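Local coordinates for protein glycerol trinitrate reductase (Agrobacterium tumefaciens, PDB 5EPD) that probably reduces nitrate esters such as glycerol trinitrate, as an FMN-dependent Old Yellow Enzyme of the NADH:flavin oxidoreductase family, at residues E59-Y64 with K104-A109; G72-E77 with G115-Q120; T79-Q84 with P92-Q97; A98-W103 with S185-F190. One frame throughout, in Å; residues are numbered along the deposited sequence.

Contact 1 (E59-Y64 with K104-A109); sequences ELTAGY and KKVTAA
Val-106 lays one methyl, CG2, over the backbone of Ala-62 in the first turn of helix 61-66. CG2 lies 3.8 Å from Ala-62 N and is equally close to Ala-62 CA. The torsion explains the choice of branch. With chi1 at 179°, CG1 is anti to the backbone N, and CG2 stays beside that N and meets the facing helix. The same methyl grazes the side of Thr-61, where CG2 of Val-106 is 4.4 Å from CG2 of Thr-61.

Ala-62 continues the packing one turn along helix 97-112. Its CB stands methyl to methyl with Ala-109, 3.9 Å from Ala-109 CB. It also sits 4.0 Å from the carbonyl O of Lys-105. That oxygen already accepts the helical bond from Ala-109 N. Small side chains let the backbones come close, with Ala-62 CA only 4.1 Å from Val-106 CA. Lys-105 adds a little at the margin, and its ammonium end leads away. Thr-61 turns its hydroxyl to Tyr-372. Tyr-65 and Ala-66 extend the same packing onto Val-106 and Ala-109.

No hydrogen bond or salt bridge crosses between these two segments. Methyl groups and backbone make up nearly all of the contact. This implies that the helices are held here by close fit and van der Waals packing rather than by directional bonds.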
loop_
_atom_site.group_PDB
_atom_site.type_symbol
_atom_site.label_atom_id
_atom_site.label_comp_id
_atom_site.label_asym_id
_atom_site.label_seq_id
_atom_site.Cartn_x
_atom_site.Cartn_y
_atom_site.Cartn_z
ATOM N N GLU A 59 -10.460 -9.588 -15.012
ATOM C CA GLU A 59 -10.641 -9.036 -16.356
ATOM C C GLU A 59 -11.237 -7.650 -16.362
ATOM O O GLU A 59 -11.087 -6.952 -17.339
ATOM C CB GLU A 59 -11.461 -9.991 -17.245
ATOM C CG GLU A 59 -12.957 -10.027 -16.979
ATOM C CD GLU A 59 -13.639 -11.016 -17.884
ATOM O OE1 GLU A 59 -13.410 -12.216 -17.693
ATOM O OE2 GLU A 59 -14.378 -10.603 -18.798
ATOM N N LEU A 60 -11.893 -7.255 -15.275
ATOM C CA LEU A 60 -12.475 -5.915 -15.139
ATOM C C LEU A 60 -11.586 -4.876 -14.452
ATOM O O LEU A 60 -11.977 -3.695 -14.345
ATOM C CB LEU A 60 -13.754 -5.997 -14.328
ATOM C CG LEU A 60 -14.780 -7.007 -14.821
ATOM C CD1 LEU A 60 -15.927 -7.025 -13.816
ATOM C CD2 LEU A 60 -15.250 -6.675 -16.242
ATOM N N THR A 61 -10.403 -5.295 -13.998
ATOM C CA THR A 61 -9.592 -4.461 -13.125
ATOM C C THR A 61 -8.948 -3.271 -13.858
ATOM O O THR A 61 -8.905 -2.168 -13.308
ATOM C CB THR A 61 -8.570 -5.323 -12.380
ATOM O OG1 THR A 61 -9.273 -6.225 -11.518
ATOM C CG2 THR A 61 -7.636 -4.483 -11.531
ATOM N N ALA A 62 -8.469 -3.482 -15.084
ATOM C CA ALA A 62 -8.013 -2.362 -15.928
ATOM C C ALA A 62 -9.060 -1.254 -15.928
ATOM O O ALA A 62 -8.750 -0.095 -15.618
ATOM C CB ALA A 62 -7.718 -2.810 -17.364
ATOM N N GLY A 63 -10.301 -1.622 -16.249
ATOM C CA GLY A 63 -11.421 -0.673 -16.241
ATOM C C GLY A 63 -11.596 0.112 -14.933
ATOM O O GLY A 63 -11.808 1.344 -14.928
ATOM N N TYR A 64 -11.519 -0.626 -13.832
ATOM C CA TYR A 64 -11.667 -0.096 -12.492
ATOM C C TYR A 64 -10.707 1.034 -12.268
ATOM O O TYR A 64 -11.124 2.109 -11.842
ATOM C CB TYR A 64 -11.413 -1.240 -11.499
ATOM C CG TYR A 64 -11.135 -0.868 -10.077
ATOM C CD1 TYR A 64 -12.148 -0.359 -9.268
ATOM C CD2 TYR A 64 -9.875 -1.113 -9.510
ATOM C CE1 TYR A 64 -11.911 -0.060 -7.943
ATOM C CE2 TYR A 64 -9.619 -0.831 -8.175
ATOM C CZ TYR A 64 -10.639 -0.290 -7.395
ATOM O OH TYR A 64 -10.424 0.018 -6.065
ATOM N N LYS A 104 0.125 -5.189 -17.253
ATOM C CA LYS A 104 0.464 -4.303 -18.382
ATOM C C LYS A 104 -0.780 -3.669 -18.960
ATOM O O LYS A 104 -0.786 -2.489 -19.291
ATOM C CB LYS A 104 1.212 -5.044 -19.482
ATOM C CG LYS A 104 2.693 -5.215 -19.229
ATOM C CD LYS A 104 3.262 -6.164 -20.264
ATOM C CE LYS A 104 4.773 -6.210 -20.230
ATOM N NZ LYS A 104 5.253 -7.439 -20.917
ATOM N N LYS A 105 -1.834 -4.462 -19.067
ATOM C CA LYS A 105 -3.097 -3.957 -19.539
ATOM C C LYS A 105 -3.642 -2.850 -18.622
ATOM O O LYS A 105 -4.250 -1.884 -19.092
ATOM C CB LYS A 105 -4.092 -5.093 -19.621
ATOM C CG LYS A 105 -3.691 -6.223 -20.553
ATOM C CD LYS A 105 -4.954 -6.967 -20.975
ATOM C CE LYS A 105 -4.686 -8.091 -21.955
ATOM N NZ LYS A 105 -4.314 -9.318 -21.207
ATOM N N VAL A 106 -3.429 -2.997 -17.315
ATOM C CA VAL A 106 -3.923 -2.032 -16.319
ATOM C C VAL A 106 -3.105 -0.747 -16.365
ATOM O O VAL A 106 -3.675 0.332 -16.401
ATOM C CB VAL A 106 -3.889 -2.628 -14.893
ATOM C CG1 VAL A 106 -4.369 -1.615 -13.855
ATOM C CG2 VAL A 106 -4.730 -3.900 -14.841
ATOM N N THR A 107 -1.776 -0.856 -16.374
ATOM C CA THR A 107 -0.907 0.323 -16.536
ATOM C C THR A 107 -1.194 1.071 -17.859
ATOM O O THR A 107 -1.229 2.296 -17.898
ATOM C CB THR A 107 0.600 -0.047 -16.421
ATOM O OG1 THR A 107 0.929 -1.073 -17.369
ATOM C CG2 THR A 107 0.920 -0.546 -14.992
ATOM N N ALA A 108 -1.442 0.315 -18.921
ATOM C CA ALA A 108 -1.841 0.869 -20.226
ATOM C C ALA A 108 -3.143 1.635 -20.150
ATOM O O ALA A 108 -3.230 2.761 -20.668
ATOM C CB ALA A 108 -1.983 -0.247 -21.256
ATOM N N ALA A 109 -4.155 1.012 -19.539
ATOM C CA ALA A 109 -5.482 1.642 -19.399
ATOM C C ALA A 109 -5.426 2.972 -18.611
ATOM O O ALA A 109 -6.038 3.983 -18.993
ATOM C CB ALA A 109 -6.460 0.669 -18.744
#

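Contact 2 (G72-E77 with G115-Q120); sequences GLIISE and GRIVLQ
Ile-74 and Ile-117 lie on one face of the parallel sheet, and Ile-75 and Val-118 lie on the other. On the first face the two isoleucines meet at a slant, and CB of Ile-74 is 4.1 Å from CG1 of Ile-117. On the opposite face Leu-73 slants across Val-118, with its CD1 3.9 Å from Val-118 CG2. The same CD1 meets Arg-116 nearly at right angles, 3.7 Å from Arg-116 CB. The guanidinium end of Arg-116 leads away. Further along, CG2 of Ile-75 packs 4.0 Å from CB of Gln-120.

The backbones are paired between these side chains. Ile-74 N donates to Arg-116 O at 2.9 Å. Val-118 N donates to Ile-74 O (3.0 Å) and Ser-76 N to Val-118 O (2.9 Å), continuing the parallel pairing. The next bond uses a side chain. Gln-120 N donates to Ser-76 OG at 3.0 Å, where regular pairing would use the carbonyl of Ser-76. With chi1 at 73°, OG lies between the backbone N and the carbonyl carbon of Ser-76, where it can meet Gln-120 N. OG in turn donates to Glu-77 O, so the hydroxyl accepts one bond and donates another.

Strands 73-80 and 117-122 are neighbours in the eight-stranded TIM barrel, joined through helix 97-112. The Ile-74 side faces helix 61-66 through Tyr-65. Ile-75 and Val-118 touch Glu-194 of strand 193-196.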
loop_
_atom_site.group_PDB
_atom_site.type_symbol
_atom_site.label_atom_id
_atom_site.label_comp_id
_atom_site.label_asym_id
_atom_site.label_seq_id
_atom_site.Cartn_x
_atom_site.Cartn_y
_atom_site.Cartn_z
ATOM N N GLY A 72 -4.505 12.302 -9.573
ATOM C CA GLY A 72 -3.094 12.635 -9.773
ATOM C C GLY A 72 -2.201 11.402 -9.727
ATOM O O GLY A 72 -1.354 11.221 -10.602
ATOM N N LEU A 73 -2.393 10.552 -8.713
ATOM C CA LEU A 73 -1.639 9.306 -8.590
ATOM C C LEU A 73 -2.532 8.234 -7.982
ATOM O O LEU A 73 -3.245 8.491 -6.982
ATOM C CB LEU A 73 -0.401 9.511 -7.693
ATOM C CG LEU A 73 0.511 8.294 -7.436
ATOM C CD1 LEU A 73 1.275 7.869 -8.683
ATOM C CD2 LEU A 73 1.488 8.560 -6.303
ATOM N N ILE A 74 -2.500 7.040 -8.580
ATOM C CA ILE A 74 -3.173 5.873 -8.014
ATOM C C ILE A 74 -2.136 4.980 -7.369
ATOM O O ILE A 74 -1.121 4.653 -7.992
ATOM C CB ILE A 74 -3.900 5.035 -9.087
ATOM C CG1 ILE A 74 -5.033 5.820 -9.695
ATOM C CG2 ILE A 74 -4.442 3.738 -8.478
ATOM C CD1 ILE A 74 -5.650 5.132 -10.912
ATOM N N ILE A 75 -2.379 4.586 -6.123
ATOM C CA ILE A 75 -1.597 3.498 -5.534
ATOM C C ILE A 75 -2.440 2.237 -5.670
ATOM O O ILE A 75 -3.578 2.171 -5.172
ATOM C CB ILE A 75 -1.279 3.666 -4.024
ATOM C CG1 ILE A 75 -0.907 5.103 -3.650
ATOM C CG2 ILE A 75 -0.179 2.680 -3.632
ATOM C CD1 ILE A 75 0.489 5.479 -4.074
ATOM N N SER A 76 -1.901 1.235 -6.340
ATOM C CA SER A 76 -2.638 -0.016 -6.502
ATOM C C SER A 76 -2.914 -0.644 -5.158
ATOM O O SER A 76 -2.247 -0.351 -4.152
ATOM C CB SER A 76 -1.826 -1.049 -7.259
ATOM O OG SER A 76 -0.777 -1.554 -6.423
ATOM N N GLU A 77 -3.896 -1.525 -5.190
ATOM C CA GLU A 77 -4.113 -2.515 -4.167
ATOM C C GLU A 77 -2.805 -3.185 -3.806
ATOM O O GLU A 77 -1.934 -3.412 -4.673
ATOM C CB GLU A 77 -5.088 -3.574 -4.678
ATOM C CG GLU A 77 -4.651 -4.248 -5.993
ATOM C CD GLU A 77 -5.828 -4.878 -6.738
ATOM O OE1 GLU A 77 -6.326 -4.311 -7.752
ATOM O OE2 GLU A 77 -6.252 -5.968 -6.304
ATOM N N GLY A 115 -3.076 9.191 -16.737
ATOM C CA GLY A 115 -2.876 8.974 -15.293
ATOM C C GLY A 115 -1.509 8.458 -14.852
ATOM O O GLY A 115 -0.619 8.194 -15.671
ATOM N N ARG A 116 -1.340 8.329 -13.539
ATOM C CA ARG A 116 -0.135 7.712 -12.951
ATOM C C ARG A 116 -0.533 6.594 -12.001
ATOM O O ARG A 116 -1.575 6.655 -11.326
ATOM C CB ARG A 116 0.709 8.740 -12.199
ATOM C CG ARG A 116 1.102 9.910 -13.071
ATOM C CD ARG A 116 2.230 9.483 -13.992
ATOM N NE ARG A 116 2.001 9.833 -15.387
ATOM C CZ ARG A 116 2.954 9.884 -16.320
ATOM N NH1 ARG A 116 4.222 9.618 -16.028
ATOM N NH2 ARG A 116 2.632 10.203 -17.571
ATOM N N ILE A 117 0.292 5.560 -11.971
ATOM C CA ILE A 117 0.018 4.392 -11.138
ATOM C C ILE A 117 1.305 3.741 -10.666
ATOM O O ILE A 117 2.217 3.430 -11.449
ATOM C CB ILE A 117 -0.921 3.361 -11.821
ATOM C CG1 ILE A 117 -1.397 2.327 -10.792
ATOM C CG2 ILE A 117 -0.251 2.708 -13.034
ATOM C CD1 ILE A 117 -2.387 1.339 -11.375
ATOM N N VAL A 118 1.336 3.559 -9.357
ATOM C CA VAL A 118 2.416 2.954 -8.638
ATOM C C VAL A 118 1.877 1.640 -8.039
ATOM O O VAL A 118 0.723 1.582 -7.585
ATOM C CB VAL A 118 2.869 3.973 -7.583
ATOM C CG1 VAL A 118 3.535 3.315 -6.392
ATOM C CG2 VAL A 118 3.801 4.974 -8.246
ATOM N N LEU A 119 2.690 0.585 -8.067
ATOM C CA LEU A 119 2.320 -0.708 -7.448
ATOM C C LEU A 119 2.797 -0.816 -5.980
ATOM O O LEU A 119 3.976 -0.613 -5.658
ATOM C CB LEU A 119 2.838 -1.875 -8.303
ATOM C CG LEU A 119 2.537 -3.308 -7.852
ATOM C CD1 LEU A 119 2.514 -4.301 -9.003
ATOM C CD2 LEU A 119 3.572 -3.785 -6.856
ATOM N N GLN A 120 1.874 -1.151 -5.084
ATOM C CA GLN A 120 2.247 -1.363 -3.677
ATOM C C GLN A 120 2.669 -2.805 -3.412
ATOM O O GLN A 120 1.844 -3.717 -3.421
ATOM C CB GLN A 120 1.126 -0.966 -2.698
ATOM C CG GLN A 120 1.591 -0.926 -1.243
ATOM C CD GLN A 120 0.472 -0.761 -0.244
ATOM O OE1 GLN A 120 -0.495 -1.500 -0.276
ATOM N NE2 GLN A 120 0.614 0.165 0.664
#

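Contact 3 (T79-Q84 with P92-Q97); sequences TQISQQ and PGIYTQ
A single backbone bridge pairs Gln-80 with Gly-93, through a bond from Ile-94 N to Gln-80 O (3.1 Å) and a weak one from Gln-80 N to Pro-92 O (3.2 Å).

Tyr-95 dominates the side-chain contact. With chi1 at 56°, CG lies between the backbone N and the carbonyl carbon of Tyr-95, and the ring lies against 81-83. Ser-82 CA lies over one ring face in a CH-pi contact, 4.1 Å from the centroid of the Tyr-95 ring. Gln-80 O sits at the ring edge, in its plane. Ile-81 O approaches the base of the side chain, 3.1 Å from Tyr-95 CB. A water links the Tyr-95 hydroxyl to the amide of Gln-80, and it accepts from Gln-80 NE2. The other end of that amide, OE1, bonds to Thr-91.

Thr-79 uses two branches. Its CG2 rests on the second segment, 3.7 Å from Ile-94 CB. Its OG1 is 3.6 Å from Pro-92 CG, but bonds to Glu-77 O. Further along, CG2 of Ile-81 and CG2 of Ile-94 just meet at 4.5 Å.

Thr-96 ends the loop as the N-cap of helix 97-112. The arrangement is a beta-alpha loop of a TIM barrel, folded back on the end of its own strand. Such loops lie at the C-terminal rim of the barrel, the end where active sites of this fold are found.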
loop_
_atom_site.group_PDB
_atom_site.type_symbol
_atom_site.label_atom_id
_atom_site.label_comp_id
_atom_site.label_asym_id
_atom_site.label_seq_id
_atom_site.Cartn_x
_atom_site.Cartn_y
_atom_site.Cartn_z
ATOM N N THR A 79 -0.216 -5.881 -3.333
ATOM C CA THR A 79 0.064 -6.873 -4.354
ATOM C C THR A 79 1.305 -7.701 -3.882
ATOM O O THR A 79 2.437 -7.184 -3.799
ATOM C CB THR A 79 0.262 -6.164 -5.724
ATOM O OG1 THR A 79 -1.002 -5.685 -6.218
ATOM C CG2 THR A 79 0.915 -7.095 -6.789
ATOM N N GLN A 80 1.060 -8.967 -3.517
ATOM C CA GLN A 80 2.104 -9.873 -2.984
ATOM C C GLN A 80 3.271 -10.164 -3.936
ATOM O O GLN A 80 3.098 -10.404 -5.150
ATOM C CB GLN A 80 1.522 -11.207 -2.560
ATOM C CG GLN A 80 0.854 -11.964 -3.703
ATOM C CD GLN A 80 -0.664 -11.909 -3.646
ATOM O OE1 GLN A 80 -1.268 -10.958 -3.131
ATOM N NE2 GLN A 80 -1.295 -12.936 -4.191
ATOM N N ILE A 81 4.456 -10.157 -3.337
ATOM C CA ILE A 81 5.712 -10.424 -4.041
ATOM C C ILE A 81 6.019 -11.947 -4.191
ATOM O O ILE A 81 6.865 -12.344 -5.007
ATOM C CB ILE A 81 6.853 -9.696 -3.316
ATOM C CG1 ILE A 81 7.073 -10.264 -1.900
ATOM C CG2 ILE A 81 6.543 -8.203 -3.269
ATOM C CD1 ILE A 81 8.271 -9.682 -1.176
ATOM N N SER A 82 5.328 -12.771 -3.397
ATOM C CA SER A 82 5.457 -14.231 -3.389
ATOM C C SER A 82 4.162 -14.775 -2.825
ATOM O O SER A 82 3.384 -14.019 -2.249
ATOM C CB SER A 82 6.582 -14.632 -2.460
ATOM O OG SER A 82 6.318 -14.171 -1.144
ATOM N N GLN A 83 3.912 -16.070 -2.955
ATOM C CA GLN A 83 2.701 -16.660 -2.343
ATOM C C GLN A 83 2.832 -16.737 -0.816
ATOM O O GLN A 83 1.823 -16.732 -0.079
ATOM C CB GLN A 83 2.439 -18.039 -2.924
ATOM C CG GLN A 83 1.118 -18.663 -2.549
ATOM C CD GLN A 83 1.075 -20.114 -2.991
ATOM O OE1 GLN A 83 1.637 -20.460 -4.019
ATOM N NE2 GLN A 83 0.447 -20.972 -2.201
ATOM N N GLN A 84 4.078 -16.805 -0.358
ATOM C CA GLN A 84 4.398 -16.759 1.047
ATOM C C GLN A 84 3.838 -15.458 1.637
ATOM O O GLN A 84 3.224 -15.432 2.727
ATOM C CB GLN A 84 5.916 -16.818 1.235
ATOM C CG GLN A 84 6.335 -16.920 2.703
ATOM C CD GLN A 84 7.808 -16.667 2.919
ATOM O OE1 GLN A 84 8.287 -15.527 2.853
ATOM N NE2 GLN A 84 8.541 -17.735 3.209
ATOM N N PRO A 92 -3.889 -9.948 -6.021
ATOM C CA PRO A 92 -2.986 -10.238 -7.145
ATOM C C PRO A 92 -1.532 -10.308 -6.790
ATOM O O PRO A 92 -1.123 -9.801 -5.754
ATOM C CB PRO A 92 -3.206 -9.038 -8.096
ATOM C CG PRO A 92 -3.613 -7.922 -7.191
ATOM C CD PRO A 92 -4.453 -8.580 -6.106
ATOM N N GLY A 93 -0.746 -10.862 -7.707
ATOM C CA GLY A 93 0.698 -11.007 -7.504
ATOM C C GLY A 93 1.519 -10.164 -8.446
ATOM O O GLY A 93 0.998 -9.472 -9.332
ATOM N N ILE A 94 2.823 -10.191 -8.228
ATOM C CA ILE A 94 3.735 -9.506 -9.129
ATOM C C ILE A 94 5.006 -10.342 -9.241
ATOM O O ILE A 94 6.093 -9.808 -9.371
ATOM C CB ILE A 94 3.980 -8.040 -8.673
ATOM C CG1 ILE A 94 4.838 -7.251 -9.673
ATOM C CG2 ILE A 94 4.611 -7.999 -7.290
ATOM C CD1 ILE A 94 4.323 -7.337 -11.095
ATOM N N TYR A 95 4.864 -11.664 -9.198
ATOM C CA TYR A 95 6.032 -12.542 -9.202
ATOM C C TYR A 95 6.117 -13.497 -10.387
ATOM O O TYR A 95 7.197 -14.026 -10.629
ATOM C CB TYR A 95 6.143 -13.323 -7.880
ATOM C CG TYR A 95 4.919 -14.167 -7.470
ATOM C CD1 TYR A 95 3.926 -13.636 -6.662
ATOM C CD2 TYR A 95 4.797 -15.497 -7.860
ATOM C CE1 TYR A 95 2.835 -14.387 -6.272
ATOM C CE2 TYR A 95 3.710 -16.259 -7.471
ATOM C CZ TYR A 95 2.731 -15.695 -6.672
ATOM O OH TYR A 95 1.643 -16.437 -6.279
ATOM N N THR A 96 5.009 -13.734 -11.097
ATOM C CA THR A 96 5.018 -14.573 -12.307
ATOM C C THR A 96 4.750 -13.716 -13.551
ATOM O O THR A 96 4.103 -12.670 -13.454
ATOM C CB THR A 96 3.954 -15.682 -12.264
ATOM O OG1 THR A 96 2.651 -15.098 -12.371
ATOM C CG2 THR A 96 4.057 -16.500 -11.007
ATOM N N GLN A 97 5.241 -14.169 -14.711
ATOM C CA GLN A 97 4.988 -13.482 -15.991
ATOM C C GLN A 97 3.507 -13.266 -16.299
ATOM O O GLN A 97 3.151 -12.194 -16.805
ATOM C CB GLN A 97 5.609 -14.237 -17.176
ATOM C CG GLN A 97 5.720 -13.394 -18.444
ATOM C CD GLN A 97 6.647 -12.173 -18.280
ATOM O OE1 GLN A 97 7.644 -12.226 -17.567
ATOM N NE2 GLN A 97 6.311 -11.068 -18.945
HETATM O O HOH W 1 0.134 -15.694 -4.398
#

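Contact 4 (A98-W103 with S185-F190); sequences AQIDGW and SIEAGF
Trp-103 and Phe-190 reach each other with similar first torsions, chi1 -78° and -80°, each placing CG anti to the carbonyl carbon. Their rings form an offset edge-to-face pair, with planes at 61°. The edge of Phe-190 points at the face of Trp-103. Phe-190 CZ lies toward the rim of the indole, 3.3 Å from Trp-103 CE3. The indole is also held at its nitrogen, since NE1 bonds to Gly-93 O.

Ala-188 packs beside the indole, with its CB 3.7 Å from Trp-103 CB. The same methyl is 4.0 Å from Ile-100 CG2. Glu-187 is extended and crosses Ile-100 nearly at a right angle, with OE2 3.6 Å from Ile-100 CD1. Its other oxygen, OE1, bonds to Gln-97.

Gly-189 has positive phi and ends helix 171-187 in a Schellman motif. Phe-190 N bonds back to Ser-185 O, and Gly-189 N to Ile-186 O. This turn leads the chain from the helix to Phe-190.

The contact joins two neighbouring outer helices of the barrel, 97-112 and 171-187. Beneath them, Phe-190 also packs on Ile-117 and Leu-119 of strand 117-122.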
loop_
_atom_site.group_PDB
_atom_site.type_symbol
_atom_site.label_atom_id
_atom_site.label_comp_id
_atom_site.label_asym_id
_atom_site.label_seq_id
_atom_site.Cartn_x
_atom_site.Cartn_y
_atom_site.Cartn_z
ATOM N N ALA A 98 2.665 -14.279 -16.030
ATOM C CA ALA A 98 1.199 -14.162 -16.165
ATOM C C ALA A 98 0.674 -12.901 -15.472
ATOM O O ALA A 98 -0.062 -12.119 -16.068
ATOM C CB ALA A 98 0.494 -15.394 -15.602
ATOM N N GLN A 99 1.094 -12.686 -14.225
ATOM C CA GLN A 99 0.690 -11.493 -13.471
ATOM C C GLN A 99 1.227 -10.203 -14.099
ATOM O O GLN A 99 0.481 -9.241 -14.320
ATOM C CB GLN A 99 1.158 -11.610 -12.024
ATOM C CG GLN A 99 0.495 -12.759 -11.261
ATOM C CD GLN A 99 1.358 -13.307 -10.122
ATOM O OE1 GLN A 99 2.465 -12.805 -9.846
ATOM N NE2 GLN A 99 0.865 -14.371 -9.471
ATOM N N ILE A 100 2.515 -10.182 -14.403
ATOM C CA ILE A 100 3.104 -9.033 -15.059
ATOM C C ILE A 100 2.252 -8.624 -16.264
ATOM O O ILE A 100 1.837 -7.452 -16.396
ATOM C CB ILE A 100 4.542 -9.346 -15.508
ATOM C CG1 ILE A 100 5.430 -9.577 -14.274
ATOM C CG2 ILE A 100 5.101 -8.207 -16.358
ATOM C CD1 ILE A 100 6.837 -10.047 -14.593
ATOM N N ASP A 101 1.966 -9.610 -17.125
ATOM C CA ASP A 101 1.238 -9.359 -18.369
ATOM C C ASP A 101 -0.190 -8.886 -18.116
ATOM O O ASP A 101 -0.667 -7.988 -18.823
ATOM C CB ASP A 101 1.296 -10.571 -19.304
ATOM C CG ASP A 101 2.719 -10.887 -19.745
ATOM O OD1 ASP A 101 3.653 -10.087 -19.474
ATOM O OD2 ASP A 101 2.909 -11.957 -20.344
ATOM N N GLY A 102 -0.851 -9.447 -17.103
ATOM C CA GLY A 102 -2.115 -8.880 -16.617
ATOM C C GLY A 102 -2.011 -7.399 -16.192
ATOM O O GLY A 102 -2.903 -6.577 -16.495
ATOM N N TRP A 103 -0.926 -7.057 -15.496
ATOM C CA TRP A 103 -0.717 -5.689 -15.022
ATOM C C TRP A 103 -0.432 -4.699 -16.141
ATOM O O TRP A 103 -0.679 -3.489 -15.972
ATOM C CB TRP A 103 0.446 -5.616 -14.021
ATOM C CG TRP A 103 0.101 -6.089 -12.660
ATOM C CD1 TRP A 103 0.598 -7.188 -12.019
ATOM C CD2 TRP A 103 -0.817 -5.471 -11.752
ATOM N NE1 TRP A 103 0.046 -7.292 -10.764
ATOM C CE2 TRP A 103 -0.831 -6.256 -10.575
ATOM C CE3 TRP A 103 -1.627 -4.328 -11.816
ATOM C CZ2 TRP A 103 -1.627 -5.939 -9.471
ATOM C CZ3 TRP A 103 -2.422 -4.016 -10.716
ATOM C CH2 TRP A 103 -2.411 -4.825 -9.558
ATOM N N SER A 185 7.538 -4.785 -11.541
ATOM C CA SER A 185 6.586 -3.692 -11.570
ATOM C C SER A 185 6.949 -2.720 -12.673
ATOM O O SER A 185 6.057 -2.188 -13.325
ATOM C CB SER A 185 6.531 -2.967 -10.223
ATOM O OG SER A 185 6.128 -3.851 -9.190
ATOM N N ILE A 186 8.252 -2.504 -12.888
ATOM C CA ILE A 186 8.735 -1.691 -14.013
ATOM C C ILE A 186 8.507 -2.377 -15.352
ATOM O O ILE A 186 8.108 -1.717 -16.296
ATOM C CB ILE A 186 10.231 -1.342 -13.908
ATOM C CG1 ILE A 186 10.523 -0.581 -12.601
ATOM C CG2 ILE A 186 10.663 -0.514 -15.108
ATOM C CD1 ILE A 186 9.588 0.577 -12.295
ATOM N N GLU A 187 8.767 -3.683 -15.441
ATOM C CA GLU A 187 8.413 -4.440 -16.640
ATOM C C GLU A 187 6.933 -4.219 -16.967
ATOM O O GLU A 187 6.582 -3.997 -18.124
ATOM C CB GLU A 187 8.702 -5.939 -16.478
ATOM C CG GLU A 187 8.679 -6.729 -17.794
ATOM C CD GLU A 187 8.945 -8.231 -17.623
ATOM O OE1 GLU A 187 8.569 -9.016 -18.539
ATOM O OE2 GLU A 187 9.532 -8.635 -16.587
ATOM N N ALA A 188 6.078 -4.241 -15.940
ATOM C CA ALA A 188 4.620 -4.136 -16.121
ATOM C C ALA A 188 4.087 -2.710 -16.459
ATOM O O ALA A 188 2.870 -2.505 -16.573
ATOM C CB ALA A 188 3.921 -4.688 -14.892
ATOM N N GLY A 189 4.994 -1.741 -16.608
ATOM C CA GLY A 189 4.643 -0.377 -16.988
ATOM C C GLY A 189 4.264 0.537 -15.833
ATOM O O GLY A 189 3.684 1.594 -16.053
ATOM N N PHE A 190 4.575 0.154 -14.594
ATOM C CA PHE A 190 4.238 1.015 -13.459
ATOM C C PHE A 190 5.204 2.173 -13.439
ATOM O O PHE A 190 6.331 2.049 -13.888
ATOM C CB PHE A 190 4.283 0.262 -12.128
ATOM C CG PHE A 190 3.060 -0.574 -11.861
ATOM C CD1 PHE A 190 1.959 -0.021 -11.232
ATOM C CD2 PHE A 190 3.017 -1.912 -12.225
ATOM C CE1 PHE A 190 0.841 -0.785 -10.971
ATOM C CE2 PHE A 190 1.896 -2.680 -11.968
ATOM C CZ PHE A 190 0.806 -2.115 -11.342
#

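In the fold
Contact 1 opens first, at 59-64, and contact 2 opens next, at 72-77. Contact 3 then opens and closes within a short span, folding 92-97 back on 79-84. It therefore nests within both earlier loops. Contact 4 opens at 98-103, after contact 3 has closed. Contact 1 closes at 104-109 and contact 2 at 115-120, so these two cross. Contact 4 closes last, at 185-190, and crosses both. Contacts 1 and 4 share helix 97-112 and tie it to helices 61-66 and 171-187. Thr-107 OG1 lies close to Ala-188 O between them, probably as a hydrogen bond. Contacts 2 and 3 share strand 73-80. Both lie in the beta-alpha-beta unit formed by strand 73-80, helix 97-112 and strand 117-122.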